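Local coordinates for transketolase (Campylobacter jejuni, PDB 3M6L), which is a thiamine diphosphate-dependent enzyme of the transketolase family, built as a dimer that binds its cofactor together with a calcium ion, at residues Ala27-Pro32 against Asn93-His98; Gly33-Leu38 against Gly69-Leu74; Cys151-Gly156 against Leu180-Asn185. All blocks are in the same frame, centred on the assembly; numbering follows the deposited sequence.

Interaction 1: Ala27-Pro32 against Asn93-His98; sequences ANSGHP and NFRQLH. With R5P (ribose-5-phosphate), chain F.
Gly30 slides its backbone across one face of the Arg95 guanidinium, its CA 3.4 Å above the plane and displaced toward the rim. Glycine suits the place twice over: a CB here would run into Phe94 CE2, and at this positive phi a side chain would press onto the carbonyl oxygen of Ser29. Arg95 reaches this position as a chain extended from CG to NE, and its own CG lies over the centre of the Phe94 ring, which supports the base of the arm. At the tip, NH1 donates a hydrogen bond to Ser29 OG (3.0 Å, 149° at the hydrogen), with the hydroxyl tilted 18° from the guanidinium plane. Ser29 carries that hydroxyl on the far side from its own backbone N, toward the arginine.

The planes of the His31 ring and the guanidinium are 68° apart, the side chains crossing at about a right angle, and Arg95 NH2 comes to the imidazole edge, 3.5 Å from His31 CE1. A water bonded to His31 ND1 at 2.8 Å also takes a weak bond from Arg95 NE. At the start of 27-32, Ala27 CB lies 3.4 Å from Phe94 O; a methyl is small enough for the close approach of the type II turn Asn93-Gln96, while Asn28 ends helix 6-27 in a Schellman motif. Arg95 NH2 has further partners in Gly103 O and, by a salt bridge, Asp452 of the second subunit. His31 NE2 lies in weak hydrogen-bonding range of O2 and O3 of ribose-5-phosphate, as acceptor to the one or donor to the other, the nearer being O3 at 3.1 Å. Two loops joined at the subunit interface to present a histidine to a bound ligand are consistent with the transketolase active site, which both subunits of the dimer build.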
loop_
_atom_site.group_PDB
_atom_site.type_symbol
_atom_site.label_atom_id
_atom_site.label_comp_id
_atom_site.label_asym_id
_atom_site.label_seq_id
_atom_site.Cartn_x
_atom_site.Cartn_y
_atom_site.Cartn_z
ATOM N N ALA A 27 19.957 -24.633 -9.254
ATOM C CA ALA A 27 18.855 -23.880 -9.856
ATOM C C ALA A 27 19.207 -22.834 -10.901
ATOM O O ALA A 27 18.353 -22.316 -11.682
ATOM C CB ALA A 27 17.949 -23.206 -8.735
ATOM N N ASN A 28 20.497 -22.419 -10.914
ATOM C CA ASN A 28 20.914 -21.234 -11.650
ATOM C C ASN A 28 20.060 -20.002 -11.362
ATOM O O ASN A 28 19.735 -19.207 -12.246
ATOM C CB ASN A 28 20.942 -21.456 -13.146
ATOM C CG ASN A 28 21.911 -20.516 -13.858
ATOM O OD1 ASN A 28 22.845 -19.927 -13.236
ATOM N ND2 ASN A 28 21.715 -20.399 -15.190
ATOM N N SER A 29 19.669 -19.884 -10.109
ATOM C CA SER A 29 18.701 -18.860 -9.712
ATOM C C SER A 29 18.714 -18.778 -8.176
ATOM O O SER A 29 18.807 -19.792 -7.494
ATOM C CB SER A 29 17.254 -19.195 -10.213
ATOM O OG SER A 29 16.326 -18.216 -9.825
ATOM N N GLY A 30 18.631 -17.557 -7.645
ATOM C CA GLY A 30 18.450 -17.384 -6.211
ATOM C C GLY A 30 19.515 -16.552 -5.545
ATOM O O GLY A 30 20.258 -15.854 -6.237
ATOM N N HIS A 31 19.581 -16.601 -4.250
ATOM C CA HIS A 31 20.244 -15.572 -3.451
ATOM C C HIS A 31 21.181 -16.267 -2.536
ATOM O O HIS A 31 20.794 -16.803 -1.508
ATOM C CB HIS A 31 19.214 -14.779 -2.654
ATOM C CG HIS A 31 18.189 -14.115 -3.516
ATOM N ND1 HIS A 31 17.107 -14.796 -4.058
ATOM C CD2 HIS A 31 18.037 -12.805 -3.868
ATOM C CE1 HIS A 31 16.372 -13.931 -4.753
ATOM N NE2 HIS A 31 16.910 -12.723 -4.635
ATOM N N PRO A 32 22.507 -16.215 -2.873
ATOM C CA PRO A 32 23.528 -16.831 -2.017
ATOM C C PRO A 32 24.177 -15.927 -0.962
ATOM O O PRO A 32 24.698 -16.400 0.073
ATOM C CB PRO A 32 24.650 -17.207 -3.050
ATOM C CG PRO A 32 24.550 -16.163 -4.047
ATOM C CD PRO A 32 23.058 -15.797 -4.179
ATOM N N ASN A 93 15.780 -29.627 -5.705
ATOM C CA ASN A 93 14.748 -29.099 -6.525
ATOM C C ASN A 93 14.366 -27.628 -6.204
ATOM O O ASN A 93 13.338 -27.154 -6.683
ATOM C CB ASN A 93 13.581 -30.010 -6.539
ATOM C CG ASN A 93 13.969 -31.264 -7.414
ATOM O OD1 ASN A 93 14.343 -32.285 -6.907
ATOM N ND2 ASN A 93 13.971 -31.068 -8.742
ATOM N N PHE A 94 15.290 -26.929 -5.528
ATOM C CA PHE A 94 15.104 -25.504 -5.276
ATOM C C PHE A 94 14.684 -24.747 -6.508
ATOM O O PHE A 94 15.256 -24.875 -7.606
ATOM C CB PHE A 94 16.430 -24.974 -4.706
ATOM C CG PHE A 94 16.413 -23.515 -4.291
ATOM C CD1 PHE A 94 15.576 -23.113 -3.246
ATOM C CD2 PHE A 94 17.375 -22.625 -4.826
ATOM C CE1 PHE A 94 15.647 -21.752 -2.786
ATOM C CE2 PHE A 94 17.483 -21.285 -4.372
ATOM C CZ PHE A 94 16.611 -20.876 -3.339
ATOM N N ARG A 95 13.639 -23.924 -6.338
ATOM C CA ARG A 95 13.117 -22.997 -7.286
ATOM C C ARG A 95 12.513 -23.635 -8.540
ATOM O O ARG A 95 12.278 -22.950 -9.514
ATOM C CB ARG A 95 14.184 -21.945 -7.637
ATOM C CG ARG A 95 14.322 -20.861 -6.614
ATOM C CD ARG A 95 15.532 -19.907 -6.798
ATOM N NE ARG A 95 15.291 -18.796 -5.894
ATOM C CZ ARG A 95 14.806 -17.606 -6.243
ATOM N NH1 ARG A 95 14.743 -17.229 -7.530
ATOM N NH2 ARG A 95 14.368 -16.771 -5.246
ATOM N N GLN A 96 12.287 -24.964 -8.474
ATOM C CA GLN A 96 11.647 -25.691 -9.587
ATOM C C GLN A 96 10.133 -25.882 -9.393
ATOM O O GLN A 96 9.633 -26.060 -8.301
ATOM C CB GLN A 96 12.278 -27.050 -9.786
ATOM C CG GLN A 96 13.780 -26.918 -10.003
ATOM C CD GLN A 96 14.152 -25.851 -10.944
ATOM O OE1 GLN A 96 14.862 -24.854 -10.538
ATOM N NE2 GLN A 96 13.773 -25.996 -12.213
ATOM N N LEU A 97 9.445 -25.907 -10.509
ATOM C CA LEU A 97 8.012 -26.049 -10.525
ATOM C C LEU A 97 7.552 -27.238 -9.706
ATOM O O LEU A 97 8.038 -28.370 -9.912
ATOM C CB LEU A 97 7.500 -26.181 -11.927
ATOM C CG LEU A 97 5.976 -26.129 -12.042
ATOM C CD1 LEU A 97 5.490 -24.728 -11.757
ATOM C CD2 LEU A 97 5.439 -26.530 -13.461
ATOM N N HIS A 98 6.617 -26.976 -8.772
ATOM C CA HIS A 98 6.040 -27.962 -7.866
ATOM C C HIS A 98 6.903 -28.550 -6.766
ATOM O O HIS A 98 6.488 -29.510 -6.054
ATOM C CB HIS A 98 5.348 -29.051 -8.632
ATOM C CG HIS A 98 4.246 -28.503 -9.509
ATOM N ND1 HIS A 98 4.097 -28.847 -10.844
ATOM C CD2 HIS A 98 3.309 -27.543 -9.260
ATOM C CE1 HIS A 98 3.047 -28.204 -11.340
ATOM N NE2 HIS A 98 2.569 -27.390 -10.416
HETATM C C1 R5P F . 13.578 -9.901 -4.729
HETATM O O1 R5P F . 13.466 -10.541 -3.415
HETATM C C2 R5P F . 14.886 -10.282 -5.440
HETATM O O2 R5P F . 16.034 -9.530 -5.001
HETATM C C3 R5P F . 14.876 -10.418 -6.988
HETATM O O3 R5P F . 15.061 -11.828 -7.004
HETATM C C4 R5P F . 16.051 -9.986 -7.924
HETATM O O4 R5P F . 16.609 -8.739 -7.462
HETATM C C5 R5P F . 15.714 -10.013 -9.466
HETATM O O5 R5P F . 16.847 -10.203 -10.405
HETATM P P R5P F . 16.679 -10.013 -12.039
HETATM O O1P R5P F . 17.144 -8.533 -12.535
HETATM O O2P R5P F . 15.090 -10.277 -12.226
HETATM O O3P R5P F . 17.354 -11.033 -12.901
HETATM O O HOH W 1 16.614 -17.481 -3.391
#

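Interaction 2: Gly33-Leu38 against Gly69-Leu74; sequences GAPLGL and GHASAL. With TPP (thiamine diphosphate), chain C.
The imidazole of His70 has the thiazolium sulfur S1 of thiamine diphosphate over one face, 3.8 Å above the plane and offset toward the rim, while diphosphate oxygen O1B lies in its plane at the edge, 2.9 Å from His70 CE1. Ala34 CB approaches the same ring obliquely, 3.9 Å from CE1, and itself touches O1B at 3.2 Å; a methyl is compact enough to lie against both. The first torsion of His70 places CG on the side flanked by both N and C (chi1 55°), which swings the ring toward the cofactor.

Behind this pocket wall the start of helix 33-48 packs against the N-terminal end of helix 72-82 and the residues just before it, within the thiamine diphosphate-binding domain. Ala71, the N-cap residue of the latter helix, directs its methyl at Ala34 CB, 4.0 Å away, a pairing of two small residues. The backbones are nearest at Pro35 and Leu74, CA to CA 5.1 Å. Pro35 fits the first turn of a helix, where its missing N-H costs no bond, and its CB lies 3.9 Å from Leu74 CB. Leu74 then stretches CD2 alongside Leu38, coming within 3.5 Å of Leu38 CB.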
loop_
_atom_site.group_PDB
_atom_site.type_symbol
_atom_site.label_atom_id
_atom_site.label_comp_id
_atom_site.label_asym_id
_atom_site.label_seq_id
_atom_site.Cartn_x
_atom_site.Cartn_y
_atom_site.Cartn_z
ATOM N N GLY A 33 24.108 -14.624 -1.187
ATOM C CA GLY A 33 24.803 -13.676 -0.268
ATOM C C GLY A 33 24.327 -13.663 1.158
ATOM O O GLY A 33 25.096 -13.778 2.108
ATOM N N ALA A 34 23.011 -13.584 1.336
ATOM C CA ALA A 34 22.432 -13.567 2.670
ATOM C C ALA A 34 22.622 -14.891 3.382
ATOM O O ALA A 34 22.984 -14.928 4.575
ATOM C CB ALA A 34 20.954 -13.173 2.661
ATOM N N PRO A 35 22.374 -16.026 2.675
ATOM C CA PRO A 35 22.637 -17.302 3.358
ATOM C C PRO A 35 24.043 -17.407 3.945
ATOM O O PRO A 35 24.186 -17.803 5.091
ATOM C CB PRO A 35 22.415 -18.299 2.242
ATOM C CG PRO A 35 21.210 -17.720 1.480
ATOM C CD PRO A 35 21.554 -16.208 1.465
ATOM N N LEU A 36 25.025 -17.035 3.124
ATOM C CA LEU A 36 26.425 -17.102 3.567
ATOM C C LEU A 36 26.732 -16.134 4.687
ATOM O O LEU A 36 27.443 -16.448 5.651
ATOM C CB LEU A 36 27.354 -16.840 2.392
ATOM C CG LEU A 36 27.794 -18.115 1.659
ATOM C CD1 LEU A 36 26.578 -18.939 1.070
ATOM C CD2 LEU A 36 28.745 -17.847 0.537
ATOM N N GLY A 37 26.140 -14.931 4.621
ATOM C CA GLY A 37 26.340 -14.011 5.697
ATOM C C GLY A 37 25.617 -14.318 7.003
ATOM O O GLY A 37 26.037 -13.879 8.068
ATOM N N LEU A 38 24.538 -15.102 6.964
ATOM C CA LEU A 38 23.792 -15.453 8.118
ATOM C C LEU A 38 24.088 -16.832 8.755
ATOM O O LEU A 38 23.619 -17.152 9.777
ATOM C CB LEU A 38 22.301 -15.435 7.751
ATOM C CG LEU A 38 21.663 -14.057 7.539
ATOM C CD1 LEU A 38 20.269 -14.299 6.954
ATOM C CD2 LEU A 38 21.589 -13.371 8.879
ATOM N N GLY A 69 13.051 -13.072 2.924
ATOM C CA GLY A 69 12.696 -14.406 2.411
ATOM C C GLY A 69 13.544 -14.829 1.228
ATOM O O GLY A 69 13.519 -16.003 0.849
ATOM N N HIS A 70 14.335 -13.908 0.665
ATOM C CA HIS A 70 15.317 -14.305 -0.349
ATOM C C HIS A 70 16.394 -15.177 0.214
ATOM O O HIS A 70 17.128 -15.784 -0.590
ATOM C CB HIS A 70 15.917 -13.083 -1.046
ATOM C CG HIS A 70 16.509 -12.120 -0.093
ATOM N ND1 HIS A 70 17.859 -11.995 0.094
ATOM C CD2 HIS A 70 15.922 -11.276 0.779
ATOM C CE1 HIS A 70 18.083 -11.111 1.052
ATOM N NE2 HIS A 70 16.924 -10.664 1.497
ATOM N N ALA A 71 16.484 -15.308 1.547
ATOM C CA ALA A 71 17.397 -16.186 2.235
ATOM C C ALA A 71 16.874 -17.633 2.379
ATOM O O ALA A 71 17.339 -18.456 3.244
ATOM C CB ALA A 71 17.854 -15.584 3.577
ATOM N N SER A 72 15.877 -17.927 1.565
ATOM C CA SER A 72 15.143 -19.230 1.599
ATOM C C SER A 72 16.057 -20.476 1.580
ATOM O O SER A 72 15.833 -21.421 2.270
ATOM C CB SER A 72 14.186 -19.231 0.441
ATOM O OG SER A 72 14.862 -19.157 -0.774
ATOM N N ALA A 73 17.074 -20.451 0.743
ATOM C CA ALA A 73 17.976 -21.638 0.790
ATOM C C ALA A 73 18.589 -21.963 2.121
ATOM O O ALA A 73 18.713 -23.129 2.511
ATOM C CB ALA A 73 19.123 -21.411 -0.281
ATOM N N LEU A 74 18.951 -20.941 2.886
ATOM C CA LEU A 74 19.398 -21.162 4.230
ATOM C C LEU A 74 18.317 -21.757 5.191
ATOM O O LEU A 74 18.598 -22.717 5.904
ATOM C CB LEU A 74 19.923 -19.880 4.843
ATOM C CG LEU A 74 20.440 -19.891 6.271
ATOM C CD1 LEU A 74 21.708 -20.761 6.303
ATOM C CD2 LEU A 74 20.810 -18.482 6.864
HETATM N "N1'" TPP C . 10.450 -4.165 -2.211
HETATM C "C2'" TPP C . 9.865 -5.062 -1.420
HETATM C CM2 TPP C . 8.692 -4.584 -0.587
HETATM N "N3'" TPP C . 10.182 -6.369 -1.288
HETATM C "C4'" TPP C . 11.142 -6.880 -2.065
HETATM N "N4'" TPP C . 11.388 -8.166 -1.952
HETATM C "C5'" TPP C . 11.899 -5.942 -2.961
HETATM C "C6'" TPP C . 11.491 -4.609 -2.990
HETATM C "C7'" TPP C . 13.100 -6.452 -3.845
HETATM N N3 TPP C . 14.319 -6.768 -2.934
HETATM C C2 TPP C . 14.746 -7.968 -2.378
HETATM S S1 TPP C . 16.093 -7.982 -1.227
HETATM C C5 TPP C . 16.238 -6.266 -1.565
HETATM C C4 TPP C . 15.168 -5.816 -2.472
HETATM C CM4 TPP C . 15.077 -4.372 -2.774
HETATM C C6 TPP C . 17.272 -5.336 -0.977
HETATM C C7 TPP C . 18.561 -5.938 -0.439
HETATM O O7 TPP C . 18.113 -6.178 0.833
HETATM P PA TPP C . 18.830 -6.668 2.096
HETATM O O1A TPP C . 17.723 -6.718 3.056
HETATM O O2A TPP C . 19.917 -5.656 2.374
HETATM O O3A TPP C . 19.424 -8.047 1.652
HETATM P PB TPP C . 20.879 -8.709 1.451
HETATM O O1B TPP C . 20.692 -10.113 1.858
HETATM O O2B TPP C . 21.925 -7.929 2.197
HETATM O O3B TPP C . 21.270 -8.535 0.021
#

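Interaction 3: Cys151-Gly156 against Leu180-Asn185; sequences CLCGDG and LIYDSN. With CA (calcium ion), chain D; TPP (thiamine diphosphate), chain C.
Asp155 and Tyr182 meet with the carboxylate and ring planes 88° apart: the phenol comes in nearly along the C-O bond of Asp155 OD1 and donates a hydrogen bond from OH at 2.7 Å. The other oxygen, OD2, turns to the calcium ion at 2.3 Å. Asn185 faces Asp155 with its amide plane 48° from the carboxylate: OD1 binds the calcium, while ND2 donates to diphosphate oxygen O2B of thiamine diphosphate (2.8 Å, 160° at the hydrogen). An amide suits this place because it offers a metal ligand and a donor at once. Ile187 O, two diphosphate oxygens and a water complete the site.

These residues stand at the C-terminal ends of parallel strands 149-154 and 178-184 of a five-stranded sheet, the usual cofactor end of a thiamine diphosphate-binding domain. Bonds from Ile181 N to Cys151 O, Cys153 N to Ile181 O and Asp183 N to Cys153 O join them. Gly154, without a side chain, avoids a clash with O1A, and Gly156 N donates to that oxygen. Earlier along the same strands, Leu152 and Ile181 run alongside each other in the same direction, Leu152 CD2 3.7 Å from Ile181 CD1. On the other face Cys153 SG rests 3.8 Å from Leu180 CD1.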
loop_
_atom_site.group_PDB
_atom_site.type_symbol
_atom_site.label_atom_id
_atom_site.label_comp_id
_atom_site.label_asym_id
_atom_site.label_seq_id
_atom_site.Cartn_x
_atom_site.Cartn_y
_atom_site.Cartn_z
ATOM N N CYS A 151 13.338 -13.183 14.825
ATOM C CA CYS A 151 13.236 -12.721 13.438
ATOM C C CYS A 151 14.598 -12.351 12.910
ATOM O O CYS A 151 15.302 -11.584 13.550
ATOM C CB CYS A 151 12.315 -11.526 13.380
ATOM S SG CYS A 151 11.985 -10.865 11.760
ATOM N N LEU A 152 14.914 -12.848 11.723
ATOM C CA LEU A 152 16.145 -12.444 11.002
ATOM C C LEU A 152 15.749 -11.474 9.912
ATOM O O LEU A 152 14.807 -11.777 9.163
ATOM C CB LEU A 152 16.816 -13.636 10.398
ATOM C CG LEU A 152 17.180 -14.803 11.285
ATOM C CD1 LEU A 152 17.819 -15.920 10.367
ATOM C CD2 LEU A 152 18.106 -14.376 12.387
ATOM N N CYS A 153 16.317 -10.265 9.890
ATOM C CA CYS A 153 15.918 -9.252 8.904
ATOM C C CYS A 153 17.201 -8.595 8.345
ATOM O O CYS A 153 18.301 -8.801 8.869
ATOM C CB CYS A 153 15.000 -8.234 9.546
ATOM S SG CYS A 153 15.872 -7.071 10.630
ATOM N N GLY A 154 17.061 -7.859 7.262
ATOM C CA GLY A 154 18.178 -7.189 6.651
ATOM C C GLY A 154 17.877 -5.706 6.507
ATOM O O GLY A 154 16.907 -5.173 7.001
ATOM N N ASP A 155 18.753 -5.060 5.752
ATOM C CA ASP A 155 18.632 -3.589 5.411
ATOM C C ASP A 155 17.310 -3.274 4.805
ATOM O O ASP A 155 16.692 -2.239 5.124
ATOM C CB ASP A 155 19.723 -3.194 4.450
ATOM C CG ASP A 155 21.113 -3.326 5.115
ATOM O OD1 ASP A 155 21.379 -2.687 6.159
ATOM O OD2 ASP A 155 21.964 -4.109 4.664
ATOM N N GLY A 156 16.902 -4.088 3.882
ATOM C CA GLY A 156 15.714 -3.878 3.133
ATOM C C GLY A 156 14.483 -3.850 4.051
ATOM O O GLY A 156 13.572 -2.995 3.919
ATOM N N LEU A 180 14.847 -9.566 17.633
ATOM C CA LEU A 180 15.059 -9.180 16.176
ATOM C C LEU A 180 16.542 -9.156 15.916
ATOM O O LEU A 180 17.292 -8.424 16.578
ATOM C CB LEU A 180 14.405 -7.816 15.919
ATOM C CG LEU A 180 14.523 -7.230 14.519
ATOM C CD1 LEU A 180 13.817 -8.224 13.568
ATOM C CD2 LEU A 180 13.801 -5.784 14.437
ATOM N N ILE A 181 17.001 -9.932 14.939
ATOM C CA ILE A 181 18.399 -10.047 14.592
ATOM C C ILE A 181 18.571 -9.396 13.244
ATOM O O ILE A 181 18.095 -9.900 12.197
ATOM C CB ILE A 181 18.914 -11.513 14.574
ATOM C CG1 ILE A 181 18.606 -12.179 15.888
ATOM C CG2 ILE A 181 20.404 -11.576 14.135
ATOM C CD1 ILE A 181 18.794 -13.766 15.963
ATOM N N TYR A 182 19.227 -8.211 13.234
ATOM C CA TYR A 182 19.491 -7.454 11.991
ATOM C C TYR A 182 20.828 -7.770 11.383
ATOM O O TYR A 182 21.873 -7.547 12.003
ATOM C CB TYR A 182 19.347 -5.913 12.334
ATOM C CG TYR A 182 19.818 -4.920 11.354
ATOM C CD1 TYR A 182 19.698 -5.085 9.962
ATOM C CD2 TYR A 182 20.339 -3.676 11.834
ATOM C CE1 TYR A 182 20.117 -4.164 9.054
ATOM C CE2 TYR A 182 20.753 -2.711 10.957
ATOM C CZ TYR A 182 20.633 -2.935 9.563
ATOM O OH TYR A 182 21.024 -1.981 8.705
ATOM N N ASP A 183 20.800 -8.322 10.194
ATOM C CA ASP A 183 21.983 -8.613 9.399
ATOM C C ASP A 183 22.442 -7.325 8.745
ATOM O O ASP A 183 22.018 -6.956 7.645
ATOM C CB ASP A 183 21.616 -9.665 8.315
ATOM C CG ASP A 183 22.802 -10.162 7.523
ATOM O OD1 ASP A 183 23.969 -9.989 8.005
ATOM O OD2 ASP A 183 22.582 -10.714 6.376
ATOM N N SER A 184 23.340 -6.629 9.434
ATOM C CA SER A 184 23.958 -5.438 8.923
ATOM C C SER A 184 25.224 -5.708 8.104
ATOM O O SER A 184 26.313 -5.821 8.649
ATOM C CB SER A 184 24.164 -4.449 10.085
ATOM O OG SER A 184 24.635 -3.208 9.654
ATOM N N ASN A 185 25.048 -5.837 6.796
ATOM C CA ASN A 185 26.137 -6.109 5.898
ATOM C C ASN A 185 26.577 -4.953 4.935
ATOM O O ASN A 185 27.483 -5.124 4.041
ATOM C CB ASN A 185 25.896 -7.427 5.157
ATOM C CG ASN A 185 24.736 -7.333 4.171
ATOM O OD1 ASN A 185 24.272 -6.232 3.829
ATOM N ND2 ASN A 185 24.192 -8.532 3.745
HETATM CA CA CA D . 22.055 -5.875 3.187
HETATM N "N1'" TPP C . 10.450 -4.165 -2.211
HETATM C "C2'" TPP C . 9.865 -5.062 -1.420
HETATM C CM2 TPP C . 8.692 -4.584 -0.587
HETATM N "N3'" TPP C . 10.182 -6.369 -1.288
HETATM C "C4'" TPP C . 11.142 -6.880 -2.065
HETATM N "N4'" TPP C . 11.388 -8.166 -1.952
HETATM C "C5'" TPP C . 11.899 -5.942 -2.961
HETATM C "C6'" TPP C . 11.491 -4.609 -2.990
HETATM C "C7'" TPP C . 13.100 -6.452 -3.845
HETATM N N3 TPP C . 14.319 -6.768 -2.934
HETATM C C2 TPP C . 14.746 -7.968 -2.378
HETATM S S1 TPP C . 16.093 -7.982 -1.227
HETATM C C5 TPP C . 16.238 -6.266 -1.565
HETATM C C4 TPP C . 15.168 -5.816 -2.472
HETATM C CM4 TPP C . 15.077 -4.372 -2.774
HETATM C C6 TPP C . 17.272 -5.336 -0.977
HETATM C C7 TPP C . 18.561 -5.938 -0.439
HETATM O O7 TPP C . 18.113 -6.178 0.833
HETATM P PA TPP C . 18.830 -6.668 2.096
HETATM O O1A TPP C . 17.723 -6.718 3.056
HETATM O O2A TPP C . 19.917 -5.656 2.374
HETATM O O3A TPP C . 19.424 -8.047 1.652
HETATM P PB TPP C . 20.879 -8.709 1.451
HETATM O O1B TPP C . 20.692 -10.113 1.858
HETATM O O2B TPP C . 21.925 -7.929 2.197
HETATM O O3B TPP C . 21.270 -8.535 0.021
HETATM O O HOH W 2 21.211 -7.001 5.117
HETATM O O HOH W 3 24.048 -2.511 6.917
#

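All three contacts gather round one cofactor site. Segment 33-38 follows 27-32 directly, and interactions 1 and 2 touch, His31 CB lying 3.1 Å from His70 O; the two histidine rings also meet edge-to-face, carrying the pocket from ribose-5-phosphate to thiamine diphosphate. Interaction 2 is nested in the loop closed by interaction 1, their centres about 13 Å apart. Interaction 3, centred about 11 Å from interaction 2, takes the diphosphate from the calcium side and touches interaction 2 where Leu38 CG comes 3.7 Å from Asp183 OD2. Interactions 1 and 3 do not meet, their nearest atoms being about 9 Å apart, so interaction 2 bridges the sugar and metal ends.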